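Local coordinates for putative glycosyltransferase (Mannosyltransferase) involved in glycosylating the PBCV-1 major capsid protein (Paramecium bursaria Chlorella virus 1, PDB 2P6W) that probably transfers a sugar from a UDP-sugar donor during glycosylation of the viral major capsid protein, this chain being its manganese-binding N-terminal domain, at residues G37-Y42 and E68-T73; N104-T109 and P166-V171; I120-K125 and P151-T156. All blocks are in the same frame, centred on the assembly; numbering follows the deposited sequence.

Contact 1: residues G37-Y42 and E68-T73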
loop_
_atom_site.group_PDB
_atom_site.type_symbol
_atom_site.label_atom_id
_atom_site.label_comp_id
_atom_site.label_asym_id
_atom_site.label_seq_id
_atom_site.Cartn_x
_atom_site.Cartn_y
_atom_site.Cartn_z
ATOM N N GLY A 37 10.396 -8.414 12.391
ATOM C CA GLY A 37 11.223 -7.313 12.871
ATOM C C GLY A 37 11.062 -6.062 12.029
ATOM O O GLY A 37 11.915 -5.171 12.075
ATOM N N TYR A 38 9.973 -5.975 11.267
ATOM C CA TYR A 38 9.724 -4.756 10.493
ATOM C C TYR A 38 9.138 -3.695 11.395
ATOM O O TYR A 38 8.467 -4.009 12.374
ATOM C CB TYR A 38 8.741 -5.000 9.342
ATOM C CG TYR A 38 9.078 -6.140 8.420
ATOM C CD1 TYR A 38 10.371 -6.309 7.919
ATOM C CD2 TYR A 38 8.082 -7.018 7.980
ATOM C CE1 TYR A 38 10.680 -7.359 7.032
ATOM C CE2 TYR A 38 8.385 -8.074 7.102
ATOM C CZ TYR A 38 9.688 -8.240 6.631
ATOM O OH TYR A 38 9.995 -9.270 5.766
ATOM N N ASN A 39 9.348 -2.421 11.052
ATOM C CA ASN A 39 8.693 -1.342 11.795
ATOM C C ASN A 39 7.267 -1.245 11.286
ATOM O O ASN A 39 6.997 -1.621 10.149
ATOM C CB ASN A 39 9.379 0.008 11.562
ATOM C CG ASN A 39 10.871 -0.027 11.841
ATOM O OD1 ASN A 39 11.697 0.359 10.985
ATOM N ND2 ASN A 39 11.235 -0.506 13.021
ATOM N N PHE A 40 6.366 -0.755 12.130
ATOM C CA PHE A 40 4.973 -0.584 11.765
ATOM C C PHE A 40 4.532 0.816 12.191
ATOM O O PHE A 40 4.670 1.170 13.366
ATOM C CB PHE A 40 4.120 -1.655 12.452
ATOM C CG PHE A 40 2.664 -1.540 12.163
ATOM C CD1 PHE A 40 2.194 -1.562 10.855
ATOM C CD2 PHE A 40 1.750 -1.405 13.206
ATOM C CE1 PHE A 40 0.816 -1.449 10.580
ATOM C CE2 PHE A 40 0.375 -1.297 12.947
ATOM C CZ PHE A 40 -0.086 -1.333 11.637
ATOM N N TYR A 41 4.062 1.608 11.221
ATOM C CA TYR A 41 3.507 2.936 11.481
ATOM C C TYR A 41 2.050 2.942 11.079
ATOM O O TYR A 41 1.717 2.569 9.952
ATOM C CB TYR A 41 4.234 4.078 10.719
ATOM C CG TYR A 41 3.636 5.397 11.118
ATOM C CD1 TYR A 41 4.069 6.056 12.264
ATOM C CD2 TYR A 41 2.559 5.934 10.415
ATOM C CE1 TYR A 41 3.473 7.234 12.681
ATOM C CE2 TYR A 41 1.960 7.120 10.813
ATOM C CZ TYR A 41 2.414 7.757 11.966
ATOM O OH TYR A 41 1.829 8.925 12.411
ATOM N N TYR A 42 1.175 3.383 11.989
ATOM C CA TYR A 42 -0.266 3.419 11.687
ATOM C C TYR A 42 -0.874 4.773 12.011
ATOM O O TYR A 42 -0.796 5.228 13.162
ATOM C CB TYR A 42 -0.977 2.336 12.495
ATOM C CG TYR A 42 -2.357 2.012 12.013
ATOM C CD1 TYR A 42 -2.551 1.208 10.881
ATOM C CD2 TYR A 42 -3.488 2.491 12.684
ATOM C CE1 TYR A 42 -3.860 0.907 10.434
ATOM C CE2 TYR A 42 -4.768 2.184 12.258
ATOM C CZ TYR A 42 -4.953 1.394 11.137
ATOM O OH TYR A 42 -6.230 1.077 10.711
ATOM N N GLU A 68 9.642 9.979 9.767
ATOM C CA GLU A 68 10.061 10.655 10.995
ATOM C C GLU A 68 10.199 9.676 12.163
ATOM O O GLU A 68 11.153 9.741 12.950
ATOM C CB GLU A 68 9.087 11.765 11.349
ATOM C CG GLU A 68 9.525 12.551 12.587
ATOM C CD GLU A 68 8.705 13.792 12.821
ATOM O OE1 GLU A 68 7.848 14.101 11.974
ATOM O OE2 GLU A 68 8.911 14.456 13.867
ATOM N N LYS A 69 9.248 8.755 12.260
ATOM C CA LYS A 69 9.228 7.809 13.374
ATOM C C LYS A 69 10.352 6.803 13.224
ATOM O O LYS A 69 10.977 6.404 14.228
ATOM C CB LYS A 69 7.863 7.117 13.446
ATOM C CG LYS A 69 7.676 6.112 14.578
ATOM C CD LYS A 69 7.743 6.741 15.947
ATOM C CE LYS A 69 7.723 5.667 17.037
ATOM N NZ LYS A 69 6.491 4.812 17.003
ATOM N N PHE A 70 10.609 6.407 11.976
ATOM C CA PHE A 70 11.582 5.345 11.680
ATOM C C PHE A 70 12.633 5.835 10.676
ATOM O O PHE A 70 12.661 5.409 9.521
ATOM C CB PHE A 70 10.872 4.064 11.204
ATOM C CG PHE A 70 9.881 3.520 12.201
ATOM C CD1 PHE A 70 10.322 2.917 13.378
ATOM C CD2 PHE A 70 8.512 3.647 11.989
ATOM C CE1 PHE A 70 9.409 2.439 14.328
ATOM C CE2 PHE A 70 7.589 3.152 12.933
ATOM C CZ PHE A 70 8.050 2.540 14.101
ATOM N N PRO A 71 13.532 6.718 11.130
ATOM C CA PRO A 71 14.501 7.305 10.202
ATOM C C PRO A 71 15.494 6.325 9.547
ATOM O O PRO A 71 16.070 6.668 8.508
ATOM C CB PRO A 71 15.228 8.346 11.067
ATOM C CG PRO A 71 15.053 7.874 12.454
ATOM C CD PRO A 71 13.704 7.230 12.503
ATOM N N SER A 72 15.681 5.133 10.113
ATOM C CA SER A 72 16.626 4.162 9.541
ATOM C C SER A 72 16.022 3.325 8.404
ATOM O O SER A 72 16.696 2.461 7.832
ATOM C CB SER A 72 17.190 3.253 10.637
ATOM O OG SER A 72 17.936 4.029 11.559
ATOM N N THR A 73 14.750 3.573 8.097
ATOM C CA THR A 73 14.039 2.819 7.045
ATOM C C THR A 73 14.744 2.885 5.698
ATOM O O THR A 73 15.180 3.954 5.277
ATOM C CB THR A 73 12.603 3.340 6.862
ATOM O OG1 THR A 73 11.926 3.355 8.126
ATOM C CG2 THR A 73 11.825 2.451 5.884
#
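Where helix 59-69 runs out at the edge of the six-stranded GT-A sheet, F70 lays its ring against N39 of the edge strand 39-43. The two side chains slide past one another in opposite directions, and the plane of the N39 amide lies only 6° from that of the ring, giving a flat stack. N39 CB sits over the middle of one face, 3.5 Å from the F70 ring centroid, a clear CH-pi contact. From there the amide spreads toward the rim, with N39 CG 3.4 Å from F70 CD1. This follows from the first torsion of N39, which puts CG opposite the carbonyl carbon (chi1 -53°). On the opposite face K69 CG, from the same segment as F70, lies over the rim of the ring.

Strands 8-13 and 39-43 lie side by side and parallel, with helix 20-36 between them in sequence: a beta-alpha-beta crossover of the Rossmann-like GT-A fold. F40 points to the helix 20-36 side of the sheet, while N39 and Y41 serve the other side. Y41 CB reaches the edge of the F70 ring, 4.1 Å from CE2, and the carbonyl oxygen of F40 approaches the same carbon obliquely, F40 O to F70 CE2 being 3.6 Å. Y41 CD1 also meets K69 CB at 4.1 Å; the tyrosine ring continues along I62, Q65 and A66 of helix 59-69, and its hydroxyl bonds to E43.

Past F70 the chain makes a type I turn to T73. F70 O accepts there from the backbone N of T73 and from its hydroxyl. The hydroxyl lies in the carbonyl plane, with T73 OG1 2.6 Å from F70 O. It also bonds to T9 of strand 8-13, the strand that ends at the UDP-binding G13.

Contact 2: residues N104-T109 and P166-V171; sequences NILYHT and PGRYIV
Backbone bonds pair Y107, H108 and T109 with Y169, I170 and V171 in parallel register. I170 N donates to Y107 O at 3.1 Å, and T109 N to I170 O at 2.9 Å, 169° at the hydrogen. The hydroxyl of T109 adds a second, longer bond to I170 O from above the carbonyl plane. Ahead of the ladder, R168 O accepts from L106 N at 2.7 Å and weakly from Y107 N.

These are the last two strands on one side of the six-stranded GT-A sheet, with 169-172 outermost and 107-110 bonded on its other side to the antiparallel strand 124-128.

The R168 side chain bends at chi3 (65°), which turns NE to donate to N104 O at 2.9 Å, almost within the guanidinium plane, while L106 CD1 lies over the centre of one guanidinium face. A water takes a bond from R168 NH2 and gives a weak one to I105 O.

Apolar contacts lie on both faces of the pair. The I105 and I170 side chains cross at about a right angle, I105 CD1 4.0 Å from I170 CG1, where the H108 ring runs alongside I170. On the reverse, Y107 CB meets Y169 CB at 4.0 Å, and the Y169 ring stacks on F162 of helix 153-164.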
loop_
_atom_site.group_PDB
_atom_site.type_symbol
_atom_site.label_atom_id
_atom_site.label_comp_id
_atom_site.label_asym_id
_atom_site.label_seq_id
_atom_site.Cartn_x
_atom_site.Cartn_y
_atom_site.Cartn_z
ATOM N N ASN A 104 19.061 0.537 -7.756
ATOM C CA ASN A 104 18.579 1.595 -8.633
ATOM C C ASN A 104 17.062 1.801 -8.553
ATOM O O ASN A 104 16.544 2.788 -9.066
ATOM C CB ASN A 104 18.947 1.283 -10.083
ATOM C CG ASN A 104 18.733 2.470 -11.010
ATOM O OD1 ASN A 104 19.043 3.615 -10.660
ATOM N ND2 ASN A 104 18.208 2.201 -12.199
ATOM N N ILE A 105 16.352 0.855 -7.943
ATOM C CA ILE A 105 14.880 0.928 -7.902
ATOM C C ILE A 105 14.367 1.817 -6.760
ATOM O O ILE A 105 14.823 1.687 -5.612
ATOM C CB ILE A 105 14.251 -0.489 -7.848
ATOM C CG1 ILE A 105 14.738 -1.335 -9.033
ATOM C CG2 ILE A 105 12.712 -0.404 -7.848
ATOM C CD1 ILE A 105 14.517 -0.679 -10.419
ATOM N N LEU A 106 13.437 2.727 -7.105
ATOM C CA LEU A 106 12.769 3.628 -6.149
ATOM C C LEU A 106 11.341 3.183 -5.826
ATOM O O LEU A 106 10.856 3.464 -4.741
ATOM C CB LEU A 106 12.730 5.064 -6.669
ATOM C CG LEU A 106 14.046 5.835 -6.822
ATOM C CD1 LEU A 106 13.797 7.073 -7.666
ATOM C CD2 LEU A 106 14.682 6.210 -5.494
ATOM N N TYR A 107 10.675 2.504 -6.764
ATOM C CA TYR A 107 9.301 2.033 -6.538
ATOM C C TYR A 107 9.105 0.623 -7.040
ATOM O O TYR A 107 9.511 0.319 -8.150
ATOM C CB TYR A 107 8.322 2.909 -7.331
ATOM C CG TYR A 107 8.010 4.251 -6.712
ATOM C CD1 TYR A 107 6.919 4.409 -5.849
ATOM C CD2 TYR A 107 8.790 5.367 -6.998
ATOM C CE1 TYR A 107 6.634 5.644 -5.263
ATOM C CE2 TYR A 107 8.513 6.591 -6.431
ATOM C CZ TYR A 107 7.442 6.721 -5.556
ATOM O OH TYR A 107 7.172 7.956 -4.994
ATOM N N HIS A 108 8.476 -0.226 -6.227
ATOM C CA HIS A 108 7.922 -1.482 -6.705
ATOM C C HIS A 108 6.405 -1.376 -6.644
ATOM O O HIS A 108 5.848 -1.042 -5.588
ATOM C CB HIS A 108 8.393 -2.645 -5.830
ATOM C CG HIS A 108 9.831 -2.982 -6.031
ATOM N ND1 HIS A 108 10.836 -2.457 -5.253
ATOM C CD2 HIS A 108 10.436 -3.752 -6.960
ATOM C CE1 HIS A 108 12.003 -2.892 -5.691
ATOM N NE2 HIS A 108 11.785 -3.697 -6.714
ATOM N N THR A 109 5.750 -1.595 -7.788
ATOM C CA THR A 109 4.299 -1.503 -7.902
ATOM C C THR A 109 3.754 -2.759 -8.571
ATOM O O THR A 109 4.526 -3.642 -8.980
ATOM C CB THR A 109 3.884 -0.229 -8.705
ATOM O OG1 THR A 109 4.498 -0.284 -10.006
ATOM C CG2 THR A 109 4.337 1.017 -7.959
ATOM N N PRO A 166 12.876 7.164 -15.292
ATOM C CA PRO A 166 12.976 6.001 -16.161
ATOM C C PRO A 166 13.980 5.000 -15.599
ATOM O O PRO A 166 15.074 5.386 -15.154
ATOM C CB PRO A 166 13.486 6.596 -17.483
ATOM C CG PRO A 166 14.178 7.848 -17.079
ATOM C CD PRO A 166 13.265 8.392 -16.005
ATOM N N GLY A 167 13.587 3.729 -15.589
ATOM C CA GLY A 167 14.453 2.657 -15.133
ATOM C C GLY A 167 14.513 2.460 -13.629
ATOM O O GLY A 167 15.207 1.561 -13.141
ATOM N N ARG A 168 13.793 3.292 -12.876
ATOM C CA ARG A 168 13.906 3.228 -11.424
ATOM C C ARG A 168 12.606 2.750 -10.776
ATOM O O ARG A 168 12.341 3.015 -9.607
ATOM C CB ARG A 168 14.382 4.575 -10.849
ATOM C CG ARG A 168 15.680 5.064 -11.475
ATOM C CD ARG A 168 16.332 6.150 -10.617
ATOM N NE ARG A 168 16.768 5.655 -9.310
ATOM C CZ ARG A 168 17.336 6.425 -8.388
ATOM N NH1 ARG A 168 17.501 7.713 -8.633
ATOM N NH2 ARG A 168 17.724 5.922 -7.224
ATOM N N TYR A 169 11.807 2.016 -11.544
ATOM C CA TYR A 169 10.598 1.394 -10.995
ATOM C C TYR A 169 10.329 0.071 -11.684
ATOM O O TYR A 169 10.780 -0.159 -12.818
ATOM C CB TYR A 169 9.391 2.315 -11.176
ATOM C CG TYR A 169 9.051 2.629 -12.615
ATOM C CD1 TYR A 169 8.142 1.840 -13.330
ATOM C CD2 TYR A 169 9.661 3.712 -13.283
ATOM C CE1 TYR A 169 7.835 2.148 -14.665
ATOM C CE2 TYR A 169 9.341 4.026 -14.611
ATOM C CZ TYR A 169 8.443 3.223 -15.288
ATOM O OH TYR A 169 8.138 3.513 -16.600
ATOM N N ILE A 170 9.575 -0.792 -10.994
ATOM C CA ILE A 170 9.166 -2.057 -11.570
ATOM C C ILE A 170 7.677 -2.236 -11.324
ATOM O O ILE A 170 7.193 -1.944 -10.228
ATOM C CB ILE A 170 9.941 -3.258 -10.986
ATOM C CG1 ILE A 170 11.454 -3.091 -11.232
ATOM C CG2 ILE A 170 9.488 -4.565 -11.649
ATOM C CD1 ILE A 170 12.322 -4.272 -10.690
ATOM N N VAL A 171 6.972 -2.717 -12.350
ATOM C CA VAL A 171 5.574 -3.140 -12.221
ATOM C C VAL A 171 5.576 -4.655 -12.282
ATOM O O VAL A 171 5.965 -5.236 -13.303
ATOM C CB VAL A 171 4.663 -2.549 -13.334
ATOM C CG1 VAL A 171 3.222 -2.984 -13.127
ATOM C CG2 VAL A 171 4.730 -1.020 -13.331
HETATM O O HOH W 1 17.029 3.533 -5.572
#

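Contact 3: residues I120-K125 and P151-T156; sequences INTGVK and PYEQKT
Q154, in the first turn of helix 153-164, reaches across to the chain from I120 to T122. Its CB lies 3.5 Å from T122 OG1. CG comes next, extended away from the backbone N (chi1 -177°), and passes the carbonyl oxygen of I120, which sits 3.0 Å from CD. At the tip OE1 accepts from T122 N at 3.1 Å, the donor tilted 29° from the plane of the Q154 amide. NE2 lies 3.2 Å from I120 O, at an angle too poor for a hydrogen bond. A water donates to OE1 and to T122 OG1, bridging the two.

One residue earlier, E153 is bent at chi2 (-88°) so that its carboxylate faces strand 124-128. OE1 receives the T122 hydroxyl on its syn lone pair, with T122 OG1 2.6 Å from E153 OE1. OE2 is met on its anti side by K125, NZ to OE2 2.7 Å, a salt bridge; K125 also pairs with E135.

N121 to G123 forms an Asx turn, G123 N donating to N121 OD1 at 2.9 Å. N121 OD1 also accepts from N178, and ND2 donates to E112. The N121 side chain lies close to H195, which binds manganese together with D80 and D82, the DxD motif of the GT-A fold.

With T122 gripping one oxygen of E153 and K125 the other, the buried carboxylate is fixed in rotation. OE1 also forms a long, weak ion pair with R59, a residue that binds UDP-glucose, which places this network in the second shell of the donor site, where it may influence how R59 is held.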
loop_
_atom_site.group_PDB
_atom_site.type_symbol
_atom_site.label_atom_id
_atom_site.label_comp_id
_atom_site.label_asym_id
_atom_site.label_seq_id
_atom_site.Cartn_x
_atom_site.Cartn_y
_atom_site.Cartn_z
ATOM N N ILE A 120 -1.577 0.227 -12.875
ATOM C CA ILE A 120 -1.065 -0.198 -11.566
ATOM C C ILE A 120 -2.147 -0.033 -10.506
ATOM O O ILE A 120 -3.052 0.812 -10.640
ATOM C CB ILE A 120 0.246 0.551 -11.135
ATOM C CG1 ILE A 120 0.021 2.075 -11.052
ATOM C CG2 ILE A 120 1.373 0.248 -12.097
ATOM C CD1 ILE A 120 1.196 2.864 -10.445
ATOM N N ASN A 121 -2.041 -0.842 -9.449
ATOM C CA ASN A 121 -2.904 -0.668 -8.291
ATOM C C ASN A 121 -2.022 -0.377 -7.084
ATOM O O ASN A 121 -1.235 -1.237 -6.671
ATOM C CB ASN A 121 -3.731 -1.934 -8.082
ATOM C CG ASN A 121 -4.644 -1.835 -6.893
ATOM O OD1 ASN A 121 -4.191 -1.685 -5.750
ATOM N ND2 ASN A 121 -5.946 -1.987 -7.138
ATOM N N THR A 122 -2.153 0.836 -6.528
ATOM C CA THR A 122 -1.229 1.289 -5.487
ATOM C C THR A 122 -1.736 1.019 -4.069
ATOM O O THR A 122 -1.250 1.623 -3.110
ATOM C CB THR A 122 -0.872 2.787 -5.646
ATOM O OG1 THR A 122 -2.075 3.557 -5.733
ATOM C CG2 THR A 122 0.013 3.017 -6.896
ATOM N N GLY A 123 -2.668 0.069 -3.942
ATOM C CA GLY A 123 -3.128 -0.393 -2.627
ATOM C C GLY A 123 -1.993 -1.054 -1.850
ATOM O O GLY A 123 -2.038 -1.161 -0.619
ATOM N N VAL A 124 -0.982 -1.515 -2.589
ATOM C CA VAL A 124 0.291 -2.020 -2.042
ATOM C C VAL A 124 1.392 -1.348 -2.860
ATOM O O VAL A 124 1.390 -1.463 -4.088
ATOM C CB VAL A 124 0.425 -3.554 -2.212
ATOM C CG1 VAL A 124 1.747 -4.021 -1.634
ATOM C CG2 VAL A 124 -0.735 -4.270 -1.489
ATOM N N LYS A 125 2.304 -0.641 -2.189
ATOM C CA LYS A 125 3.287 0.190 -2.898
ATOM C C LYS A 125 4.549 0.285 -2.059
ATOM O O LYS A 125 4.502 0.725 -0.901
ATOM C CB LYS A 125 2.721 1.605 -3.129
ATOM C CG LYS A 125 3.670 2.571 -3.816
ATOM C CD LYS A 125 3.046 3.969 -3.998
ATOM C CE LYS A 125 2.914 4.726 -2.672
ATOM N NZ LYS A 125 2.661 6.216 -2.934
ATOM N N PRO A 151 -7.808 7.943 -10.940
ATOM C CA PRO A 151 -7.558 7.363 -9.603
ATOM C C PRO A 151 -6.531 8.054 -8.682
ATOM O O PRO A 151 -5.924 7.388 -7.847
ATOM C CB PRO A 151 -7.079 5.935 -9.935
ATOM C CG PRO A 151 -6.370 6.089 -11.224
ATOM C CD PRO A 151 -7.092 7.190 -11.995
ATOM N N TYR A 152 -6.338 9.365 -8.827
ATOM C CA TYR A 152 -5.684 10.167 -7.768
ATOM C C TYR A 152 -4.195 9.839 -7.612
ATOM O O TYR A 152 -3.452 9.996 -8.577
ATOM C CB TYR A 152 -6.446 10.040 -6.438
ATOM C CG TYR A 152 -7.931 10.227 -6.591
ATOM C CD1 TYR A 152 -8.445 11.385 -7.138
ATOM C CD2 TYR A 152 -8.823 9.229 -6.179
ATOM C CE1 TYR A 152 -9.815 11.568 -7.271
ATOM C CE2 TYR A 152 -10.198 9.402 -6.311
ATOM C CZ TYR A 152 -10.681 10.572 -6.853
ATOM O OH TYR A 152 -12.043 10.751 -6.999
ATOM N N GLU A 153 -3.736 9.443 -6.425
ATOM C CA GLU A 153 -2.301 9.156 -6.233
ATOM C C GLU A 153 -1.844 8.053 -7.176
ATOM O O GLU A 153 -0.685 8.000 -7.588
ATOM C CB GLU A 153 -2.000 8.780 -4.768
ATOM C CG GLU A 153 -0.625 8.136 -4.515
ATOM C CD GLU A 153 -0.635 6.617 -4.674
ATOM O OE1 GLU A 153 -1.703 6.047 -5.010
ATOM O OE2 GLU A 153 0.426 5.981 -4.443
ATOM N N GLN A 154 -2.760 7.154 -7.517
ATOM C CA GLN A 154 -2.412 6.030 -8.380
ATOM C C GLN A 154 -2.048 6.517 -9.784
ATOM O O GLN A 154 -1.080 6.056 -10.396
ATOM C CB GLN A 154 -3.603 5.081 -8.427
ATOM C CG GLN A 154 -3.387 3.835 -9.229
ATOM C CD GLN A 154 -4.508 2.849 -8.987
ATOM O OE1 GLN A 154 -4.526 2.156 -7.972
ATOM N NE2 GLN A 154 -5.448 2.772 -9.923
ATOM N N LYS A 155 -2.847 7.458 -10.299
ATOM C CA LYS A 155 -2.565 8.090 -11.576
ATOM C C LYS A 155 -1.313 8.970 -11.494
ATOM O O LYS A 155 -0.524 9.046 -12.439
ATOM C CB LYS A 155 -3.778 8.923 -12.019
ATOM C CG LYS A 155 -3.479 9.802 -13.234
ATOM C CD LYS A 155 -4.725 10.141 -14.068
ATOM C CE LYS A 155 -5.821 10.808 -13.253
ATOM N NZ LYS A 155 -6.979 11.080 -14.184
ATOM N N THR A 156 -1.117 9.616 -10.344
ATOM C CA THR A 156 0.025 10.518 -10.192
ATOM C C THR A 156 1.329 9.728 -10.207
ATOM O O THR A 156 2.307 10.120 -10.854
ATOM C CB THR A 156 -0.097 11.342 -8.913
ATOM O OG1 THR A 156 -1.379 11.994 -8.927
ATOM C CG2 THR A 156 1.048 12.369 -8.827
HETATM O O HOH W 2 -4.702 3.143 -5.196
#

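Overall arrangement
From the N terminus, strand 8-13 and helix 20-36 lead into contact 1, which closes a largely helical loop between strand 39-43 and the end of helix 59-69, just ahead of strand 75-79. Only after it is complete does 104-109 open contact 2. Contact 3 is nested inside the loop that contact 2 closes: 120-125 and 151-156 meet before 166-171 returns to pair with 104-109. Contacts 2 and 3 touch, V171 CG2 and T109 OG1 both packing on I120 CG2, whereas contact 1 lies about 22 Å from contact 3, centre to centre. All three reach the same mixed sheet: contact 1 at one border, contact 2 at the other, and contact 3 joining strand 124-128 to helix 153-164.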